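Local coordinates for protein alpha-1,3-glucanase (Paenibacillus glycanilyticus, PDB 6K0P) that probably hydrolyses alpha-1,3-glucan as a glycoside hydrolase of family 87, its catalytic domain binding the disaccharide nigerose, at residues Q250-A262 / P284-V296. The protein carries 1 engineered substitution. Numbering follows the deposited sequence. Where two conformers were deposited one is given.
Sequences QSNTDVGFNISAA and PGKFIDGNGMQNV. With GLC (alpha-D-glucopyranose), chain B; SO4 (sulfate ion), chain H; SO4 (sulfate ion), chain G.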
ATOM      1  N   GLN A 250      17.258  -1.175 -18.556  1.00 15.85           N
ATOM      2  CA  GLN A 250      16.013  -0.939 -19.267  1.00 13.92           C
ATOM      3  C   GLN A 250      15.001  -0.324 -18.305  1.00 14.66           C
ATOM      4  O   GLN A 250      15.198  -0.307 -17.089  1.00 13.60           O
ATOM      5  CB  GLN A 250      15.470  -2.256 -19.844  1.00 12.39           C
ATOM      6  CG  GLN A 250      16.401  -2.899 -20.866  1.00 14.86           C
ATOM      7  CD  GLN A 250      16.044  -4.344 -21.171  1.00 17.03           C
ATOM      8  OE1 GLN A 250      14.920  -4.794 -20.936  1.00 22.75           O
ATOM      9  NE2 GLN A 250      17.010  -5.079 -21.689  1.00 17.11           N
ATOM     10  N   SER A 251      13.914   0.202 -18.857  1.00 13.51           N
ATOM     11  CA  SER A 251      12.857   0.766 -18.035  0.60 13.98           C
ATOM     12  C   SER A 251      11.506   0.210 -18.459  1.00 13.80           C
ATOM     13  O   SER A 251      11.230   0.027 -19.653  1.00 15.29           O
ATOM     14  CB  SER A 251      12.841   2.299 -18.077  0.60 17.56           C
ATOM     15  OG  SER A 251      12.410   2.766 -19.338  0.60 15.94           O
ATOM     16  N   ASN A 252      10.670  -0.078 -17.460  1.00  9.94           N
ATOM     17  CA  ASN A 252       9.269  -0.450 -17.674  1.00  9.56           C
ATOM     18  C   ASN A 252       9.110  -1.724 -18.495  1.00 11.59           C
ATOM     19  O   ASN A 252       8.249  -1.789 -19.370  1.00 13.38           O
ATOM     20  CB  ASN A 252       8.474   0.688 -18.331  1.00 12.92           C
ATOM     21  CG  ASN A 252       8.580   2.004 -17.578  1.00 13.31           C
ATOM     22  OD1 ASN A 252       8.912   2.042 -16.397  1.00 13.72           O
ATOM     23  ND2 ASN A 252       8.294   3.097 -18.269  1.00 15.99           N
ATOM     24  N   THR A 253       9.917  -2.751 -18.218  1.00 11.22           N
ATOM     25  CA  THR A 253       9.818  -4.040 -18.905  0.52 13.21           C
ATOM     26  C   THR A 253       8.829  -4.935 -18.163  1.00 12.68           C
ATOM     27  O   THR A 253       8.938  -5.088 -16.942  1.00 12.03           O
ATOM     28  CB  THR A 253      11.182  -4.739 -18.934  0.52 12.28           C
ATOM     29  OG1 THR A 253      12.232  -3.782 -19.127  0.52 15.81           O
ATOM     30  CG2 THR A 253      11.232  -5.760 -20.067  0.52 14.71           C
ATOM     31  N   ASP A 254       7.890  -5.533 -18.893  1.00 12.17           N
ATOM     32  CA  ASP A 254       6.841  -6.379 -18.323  1.00 12.30           C
ATOM     33  C   ASP A 254       7.436  -7.763 -18.118  1.00 16.25           C
ATOM     34  O   ASP A 254       7.523  -8.559 -19.056  1.00 17.29           O
ATOM     35  CB  ASP A 254       5.665  -6.421 -19.291  1.00 11.60           C
ATOM     36  CG  ASP A 254       4.419  -7.081 -18.709  1.00 13.86           C
ATOM     37  OD1 ASP A 254       4.299  -7.221 -17.470  1.00 12.86           O
ATOM     38  OD2 ASP A 254       3.538  -7.454 -19.527  1.00 14.04           O
ATOM     39  N   VAL A 255       7.882  -8.044 -16.894  1.00 11.82           N
ATOM     40  CA  VAL A 255       8.585  -9.278 -16.581  1.00 12.79           C
ATOM     41  C   VAL A 255       7.992  -9.862 -15.311  1.00 11.69           C
ATOM     42  O   VAL A 255       7.277  -9.189 -14.566  1.00 13.13           O
ATOM     43  CB  VAL A 255      10.111  -9.067 -16.444  1.00 14.61           C
ATOM     44  CG1 VAL A 255      10.672  -8.495 -17.743  1.00 15.85           C
ATOM     45  CG2 VAL A 255      10.419  -8.147 -15.263  1.00 15.79           C
ATOM     46  N   GLY A 256       8.265 -11.145 -15.084  1.00 12.17           N
ATOM     47  CA  GLY A 256       7.740 -11.809 -13.910  1.00 12.14           C
ATOM     48  C   GLY A 256       7.182 -13.163 -14.273  1.00 11.59           C
ATOM     49  O   GLY A 256       7.775 -13.868 -15.091  1.00 12.93           O
ATOM     50  N   PHE A 257       6.049 -13.531 -13.683  1.00 11.07           N
ATOM     51  CA  PHE A 257       5.422 -14.821 -13.936  1.00 11.11           C
ATOM     52  C   PHE A 257       4.029 -14.631 -14.511  1.00 13.11           C
ATOM     53  O   PHE A 257       3.352 -13.634 -14.246  1.00 13.34           O
ATOM     54  CB  PHE A 257       5.329 -15.659 -12.653  1.00 13.39           C
ATOM     55  CG  PHE A 257       6.671 -16.068 -12.113  1.00 11.55           C
ATOM     56  CD1 PHE A 257       7.383 -17.106 -12.689  1.00 13.55           C
ATOM     57  CD2 PHE A 257       7.234 -15.378 -11.051  1.00 13.13           C
ATOM     58  CE1 PHE A 257       8.631 -17.459 -12.206  1.00 13.69           C
ATOM     59  CE2 PHE A 257       8.471 -15.732 -10.559  1.00 14.21           C
ATOM     60  CZ  PHE A 257       9.173 -16.772 -11.135  1.00 12.80           C
ATOM     61  N   ASN A 258       3.609 -15.601 -15.321  1.00 11.87           N
ATOM     62  CA  ASN A 258       2.251 -15.647 -15.836  1.00 12.88           C
ATOM     63  C   ASN A 258       1.781 -17.087 -15.696  1.00 13.75           C
ATOM     64  O   ASN A 258       2.373 -17.996 -16.287  1.00 13.33           O
ATOM     65  CB  ASN A 258       2.204 -15.177 -17.300  1.00 12.58           C
ATOM     66  CG  ASN A 258       0.785 -15.041 -17.831  1.00 14.99           C
ATOM     67  OD1 ASN A 258      -0.080 -15.858 -17.522  1.00 15.94           O
ATOM     68  ND2 ASN A 258       0.543 -14.013 -18.649  1.00 14.92           N
ATOM     69  N   ILE A 259       0.750 -17.295 -14.882  1.00 11.87           N
ATOM     70  CA  ILE A 259       0.308 -18.623 -14.471  1.00 11.65           C
ATOM     71  C   ILE A 259      -0.885 -19.025 -15.333  1.00 12.06           C
ATOM     72  O   ILE A 259      -1.980 -18.467 -15.190  1.00 13.52           O
ATOM     73  CB  ILE A 259      -0.056 -18.642 -12.980  1.00 13.73           C
ATOM     74  CG1 ILE A 259       1.096 -18.059 -12.145  1.00 12.40           C
ATOM     75  CG2 ILE A 259      -0.402 -20.070 -12.539  1.00 10.88           C
ATOM     76  CD1 ILE A 259       0.817 -18.012 -10.643  1.00 14.42           C
ATOM     77  N   SER A 260      -0.670 -19.979 -16.236  1.00 12.02           N
ATOM     78  CA  SER A 260      -1.739 -20.519 -17.064  1.00 12.60           C
ATOM     79  C   SER A 260      -2.614 -21.471 -16.248  1.00 12.86           C
ATOM     80  O   SER A 260      -2.231 -21.940 -15.176  1.00 12.56           O
ATOM     81  CB  SER A 260      -1.149 -21.259 -18.262  1.00 14.72           C
ATOM     82  OG  SER A 260      -0.341 -20.383 -19.038  1.00 15.81           O
ATOM     83  N   ALA A 261      -3.806 -21.770 -16.788  1.00 12.51           N
ATOM     84  CA  ALA A 261      -4.773 -22.578 -16.049  1.00 13.63           C
ATOM     85  C   ALA A 261      -4.196 -23.932 -15.647  1.00 12.38           C
ATOM     86  O   ALA A 261      -4.481 -24.437 -14.553  1.00 12.91           O
ATOM     87  CB  ALA A 261      -6.049 -22.755 -16.872  1.00 15.42           C
ATOM     88  N   ALA A 262      -3.378 -24.531 -16.512  1.00 13.49           N
ATOM     89  CA  ALA A 262      -2.786 -25.826 -16.195  1.00 15.60           C
ATOM     90  C   ALA A 262      -1.948 -25.780 -14.925  1.00 13.93           C
ATOM     91  O   ALA A 262      -1.753 -26.821 -14.287  1.00 14.27           O
ATOM     92  CB  ALA A 262      -1.924 -26.308 -17.363  1.00 15.96           C
ATOM     93  N   PRO A 284       0.439  -3.622 -19.088  1.00 14.26           N
ATOM     94  CA  PRO A 284       1.550  -4.435 -18.583  1.00 11.89           C
ATOM     95  C   PRO A 284       1.926  -4.002 -17.172  1.00 14.01           C
ATOM     96  O   PRO A 284       1.439  -3.004 -16.648  1.00 14.26           O
ATOM     97  CB  PRO A 284       2.682  -4.093 -19.561  1.00 12.70           C
ATOM     98  CG  PRO A 284       2.397  -2.682 -19.969  1.00 14.88           C
ATOM     99  CD  PRO A 284       0.889  -2.619 -20.072  1.00 14.81           C
ATOM    100  N   GLY A 285       2.814  -4.775 -16.555  1.00 12.03           N
ATOM    101  CA  GLY A 285       3.471  -4.333 -15.341  1.00 12.42           C
ATOM    102  C   GLY A 285       3.081  -5.021 -14.052  1.00 11.92           C
ATOM    103  O   GLY A 285       3.527  -4.582 -12.983  1.00 11.21           O
ATOM    104  N   LYS A 286       2.280  -6.077 -14.100  1.00 11.19           N
ATOM    105  CA  LYS A 286       1.993  -6.842 -12.894  1.00 10.24           C
ATOM    106  C   LYS A 286       3.054  -7.923 -12.755  1.00 12.33           C
ATOM    107  O   LYS A 286       3.350  -8.634 -13.723  1.00 13.56           O
ATOM    108  CB  LYS A 286       0.600  -7.470 -12.961  1.00 13.55           C
ATOM    109  CG  LYS A 286      -0.524  -6.447 -12.921  1.00 12.73           C
ATOM    110  CD  LYS A 286      -1.001  -6.046 -14.316  1.00 13.95           C
ATOM    111  CE  LYS A 286      -2.215  -5.141 -14.202  1.00 15.63           C
ATOM    112  NZ  LYS A 286      -2.764  -4.771 -15.544  1.00 15.97           N
ATOM    113  N   PHE A 287       3.656  -8.028 -11.564  1.00 10.50           N
ATOM    114  CA  PHE A 287       4.705  -9.030 -11.387  1.00 11.57           C
ATOM    115  C   PHE A 287       4.180 -10.432 -11.673  1.00 12.08           C
ATOM    116  O   PHE A 287       4.845 -11.228 -12.347  1.00 11.50           O
ATOM    117  CB  PHE A 287       5.318  -8.958  -9.986  1.00 12.16           C
ATOM    118  CG  PHE A 287       6.232 -10.117  -9.673  1.00 11.32           C
ATOM    119  CD1 PHE A 287       7.362 -10.355 -10.449  1.00 10.95           C
ATOM    120  CD2 PHE A 287       5.963 -10.963  -8.615  1.00 11.54           C
ATOM    121  CE1 PHE A 287       8.193 -11.430 -10.171  1.00 12.77           C
ATOM    122  CE2 PHE A 287       6.801 -12.035  -8.321  1.00 12.46           C
ATOM    123  CZ  PHE A 287       7.907 -12.270  -9.103  1.00 12.26           C
ATOM    124  N   ILE A 288       2.986 -10.747 -11.183  1.00 11.75           N
ATOM    125  CA  ILE A 288       2.333 -12.023 -11.450  1.00 11.82           C
ATOM    126  C   ILE A 288       1.060 -11.738 -12.232  1.00 12.88           C
ATOM    127  O   ILE A 288       0.204 -10.966 -11.778  1.00 12.24           O
ATOM    128  CB  ILE A 288       2.011 -12.788 -10.156  1.00 10.78           C
ATOM    129  CG1 ILE A 288       3.297 -13.207  -9.445  1.00 12.83           C
ATOM    130  CG2 ILE A 288       1.142 -14.018 -10.462  1.00 11.61           C
ATOM    131  CD1 ILE A 288       3.081 -13.601  -7.984  1.00 15.70           C
ATOM    132  N   ASP A 289       0.941 -12.354 -13.407  1.00 12.17           N
ATOM    133  CA  ASP A 289      -0.316 -12.443 -14.129  1.00 11.52           C
ATOM    134  C   ASP A 289      -0.909 -13.821 -13.884  1.00 12.65           C
ATOM    135  O   ASP A 289      -0.188 -14.825 -13.846  1.00 13.14           O
ATOM    136  CB  ASP A 289      -0.087 -12.272 -15.632  1.00 12.82           C
ATOM    137  CG  ASP A 289       0.485 -10.920 -15.986  1.00 13.97           C
ATOM    138  OD1 ASP A 289      -0.148  -9.907 -15.650  1.00 20.31           O
ATOM    139  OD2 ASP A 289       1.563 -10.883 -16.605  1.00 20.94           O
ATOM    140  N   GLY A 290      -2.219 -13.866 -13.704  1.00 12.56           N
ATOM    141  CA  GLY A 290      -2.875 -15.143 -13.511  1.00 14.48           C
ATOM    142  C   GLY A 290      -4.368 -14.998 -13.664  1.00 14.64           C
ATOM    143  O   GLY A 290      -5.117 -15.162 -12.696  1.00 14.87           O
ATOM    144  N   ASN A 291      -4.800 -14.652 -14.871  1.00 16.98           N
ATOM    145  CA  ASN A 291      -6.215 -14.398 -15.099  1.00 19.49           C
ATOM    146  C   ASN A 291      -7.007 -15.679 -14.886  1.00 14.20           C
ATOM    147  O   ASN A 291      -6.708 -16.721 -15.477  1.00 16.82           O
ATOM    148  CB  ASN A 291      -6.437 -13.865 -16.514  1.00 24.29           C
ATOM    149  CG  ASN A 291      -6.019 -12.411 -16.660  1.00 34.18           C
ATOM    150  OD1 ASN A 291      -5.950 -11.669 -15.678  1.00 31.10           O
ATOM    151  ND2 ASN A 291      -5.741 -11.997 -17.891  1.00 36.73           N
ATOM    152  N   GLY A 292      -8.006 -15.598 -14.009  1.00 12.52           N
ATOM    153  CA  GLY A 292      -8.814 -16.750 -13.673  1.00 14.66           C
ATOM    154  C   GLY A 292      -8.137 -17.792 -12.814  1.00 13.30           C
ATOM    155  O   GLY A 292      -8.704 -18.872 -12.623  1.00 15.75           O
ATOM    156  N   MET A 293      -6.944 -17.516 -12.282  1.00 13.05           N
ATOM    157  CA  MET A 293      -6.208 -18.551 -11.569  1.00 11.35           C
ATOM    158  C   MET A 293      -6.934 -18.993 -10.303  1.00 11.39           C
ATOM    159  O   MET A 293      -7.682 -18.229  -9.679  1.00 12.54           O
ATOM    160  CB  MET A 293      -4.779 -18.106 -11.238  1.00 11.88           C
ATOM    161  CG  MET A 293      -4.663 -17.190 -10.029  1.00 11.58           C
ATOM    162  SD  MET A 293      -2.964 -16.603  -9.855  1.00 12.18           S
ATOM    163  CE  MET A 293      -3.029 -15.856  -8.222  1.00 14.17           C
ATOM    164  N   GLN A 294      -6.694 -20.248  -9.925  1.00 11.42           N
ATOM    165  CA  GLN A 294      -7.341 -20.882  -8.786  1.00 12.31           C
ATOM    166  C   GLN A 294      -6.289 -21.564  -7.933  1.00 13.21           C
ATOM    167  O   GLN A 294      -5.319 -22.117  -8.462  1.00 13.52           O
ATOM    168  CB  GLN A 294      -8.369 -21.948  -9.245  1.00 13.73           C
ATOM    169  CG  GLN A 294      -9.328 -21.470 -10.354  1.00 15.11           C
ATOM    170  CD  GLN A 294     -10.489 -20.631  -9.832  1.00 14.89           C
ATOM    171  OE1 GLN A 294     -11.209 -21.045  -8.915  1.00 17.50           O
ATOM    172  NE2 GLN A 294     -10.686 -19.455 -10.431  1.00 15.60           N
ATOM    173  N   ASN A 295      -6.476 -21.514  -6.613  1.00 11.89           N
ATOM    174  CA  ASN A 295      -5.711 -22.329  -5.665  1.00 12.35           C
ATOM    175  C   ASN A 295      -4.212 -22.021  -5.674  1.00 12.60           C
ATOM    176  O   ASN A 295      -3.400 -22.877  -5.308  1.00 12.38           O
ATOM    177  CB  ASN A 295      -5.958 -23.829  -5.874  1.00 13.67           C
ATOM    178  CG  ASN A 295      -7.414 -24.202  -5.721  1.00 18.78           C
ATOM    179  OD1 ASN A 295      -8.056 -24.654  -6.674  1.00 25.10           O
ATOM    180  ND2 ASN A 295      -7.947 -24.008  -4.529  1.00 20.21           N
ATOM    181  N   VAL A 296      -3.826 -20.811  -6.074  1.00 12.49           N
ATOM    182  CA  VAL A 296      -2.418 -20.419  -6.138  1.00 10.52           C
ATOM    183  C   VAL A 296      -2.033 -19.754  -4.823  1.00 12.19           C
ATOM    184  O   VAL A 296      -2.821 -18.996  -4.247  1.00 13.39           O
ATOM    185  CB  VAL A 296      -2.178 -19.476  -7.337  1.00 11.14           C
ATOM    186  CG1 VAL A 296      -0.789 -18.834  -7.281  1.00 13.02           C
ATOM    187  CG2 VAL A 296      -2.371 -20.229  -8.664  1.00 13.11           C
TER
HETATM  188  C1  GLC B   1      -6.083   0.953 -14.623  1.00 26.23           C
HETATM  189  C2  GLC B   1      -6.482  -0.074 -15.664  1.00 19.72           C
HETATM  190  C3  GLC B   1      -6.171  -1.460 -15.146  1.00 19.04           C
HETATM  191  C4  GLC B   1      -4.713  -1.550 -14.712  1.00 17.66           C
HETATM  192  C5  GLC B   1      -4.441  -0.510 -13.660  1.00 16.35           C
HETATM  193  C6  GLC B   1      -2.970  -0.421 -13.281  1.00 15.30           C
HETATM  194  O1  GLC B   1      -6.973   0.792 -13.572  1.00 42.68           O
HETATM  195  O2  GLC B   1      -7.870   0.120 -15.954  1.00 19.52           O
HETATM  196  O3  GLC B   1      -6.288  -2.357 -16.234  1.00 19.46           O
HETATM  197  O4  GLC B   1      -4.416  -2.812 -14.171  1.00 16.58           O
HETATM  198  O5  GLC B   1      -4.780   0.742 -14.169  1.00 16.93           O
HETATM  199  O6  GLC B   1      -2.094  -0.228 -14.355  1.00 15.01           O
HETATM  200  S   SO4 H2004      14.604   1.119 -22.289  1.00 27.15           S
HETATM  201  O1  SO4 H2004      13.874   2.305 -21.847  1.00 34.04           O
HETATM  202  O2  SO4 H2004      13.945  -0.085 -21.793  1.00 26.92           O
HETATM  203  O3  SO4 H2004      14.603   1.119 -23.761  1.00 27.88           O
HETATM  204  O4  SO4 H2004      15.989   1.185 -21.818  1.00 34.36           O
HETATM  205  S   SO4 G2003      -4.945 -20.440 -20.157  1.00 40.87           S
HETATM  206  O1  SO4 G2003      -4.403 -19.472 -21.108  1.00 46.75           O
HETATM  207  O2  SO4 G2003      -4.710 -19.963 -18.792  1.00 26.96           O
HETATM  208  O3  SO4 G2003      -6.385 -20.573 -20.374  1.00 42.00           O
HETATM  209  O4  SO4 G2003      -4.308 -21.740 -20.374  1.00 39.42           O
HETATM  210  O   HOH W   1       1.555  -7.711 -16.498  1.00 13.99           O
HETATM  211  O   HOH W   2      -2.630 -14.930 -17.012  1.00 24.44           O
HETATM  212  O   HOH W   3      -4.221 -17.481 -16.659  1.00 25.01           O
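F257 and I288 pair as neighbours on two parallel strands. F257 N donates to F287 O at 2.9 Å, F257 O takes the N-H of D289 in a nearly straight bond (170°), and I259 N reaches D289 O. G256 fits where F287 O comes to 3.3 Å from G256 CA; a CB there would clash. Inside, the side chains of F257 and F287 lie side by side and point the same way, their ring planes 77° apart in an oblique pair, with F287 CZ at the edge of the F257 ring, 3.7 Å from F257 CD2. Further along, the extended arm of I259 sends CD1 among I288 CG2, M293 SD and V296 CG1, meeting the valine tip to tip at 3.8 Å. The other face is polar. The N258 amide crosses D289 obliquely, N258 ND2 lying 3.5 Å from D289 CB. With CG swung opposite its own N (chi1 -170°), D254 turns its carboxylate so that G285 N donates to D254 OD1 from above the plane, at 3.0 Å, while OD2 rests against P284 CB. Water 1 links D254 OD1 to K286 N and D289 OD1. An alanine in place of D254 would probably leave G285 N without this acceptor and water 1 without one of the groups that fix it beside K286 N and D289 OD1. That lysine's NZ donates to O4 of a bound glucose, also held by R280 and D282. K224 forms a salt bridge with D289 OD2. These are successive coils of a right-handed parallel beta-helix, as in pectate lyase-like folds: strand 256-259 lies between 224-227 and 286-289, and 308-313 follows on.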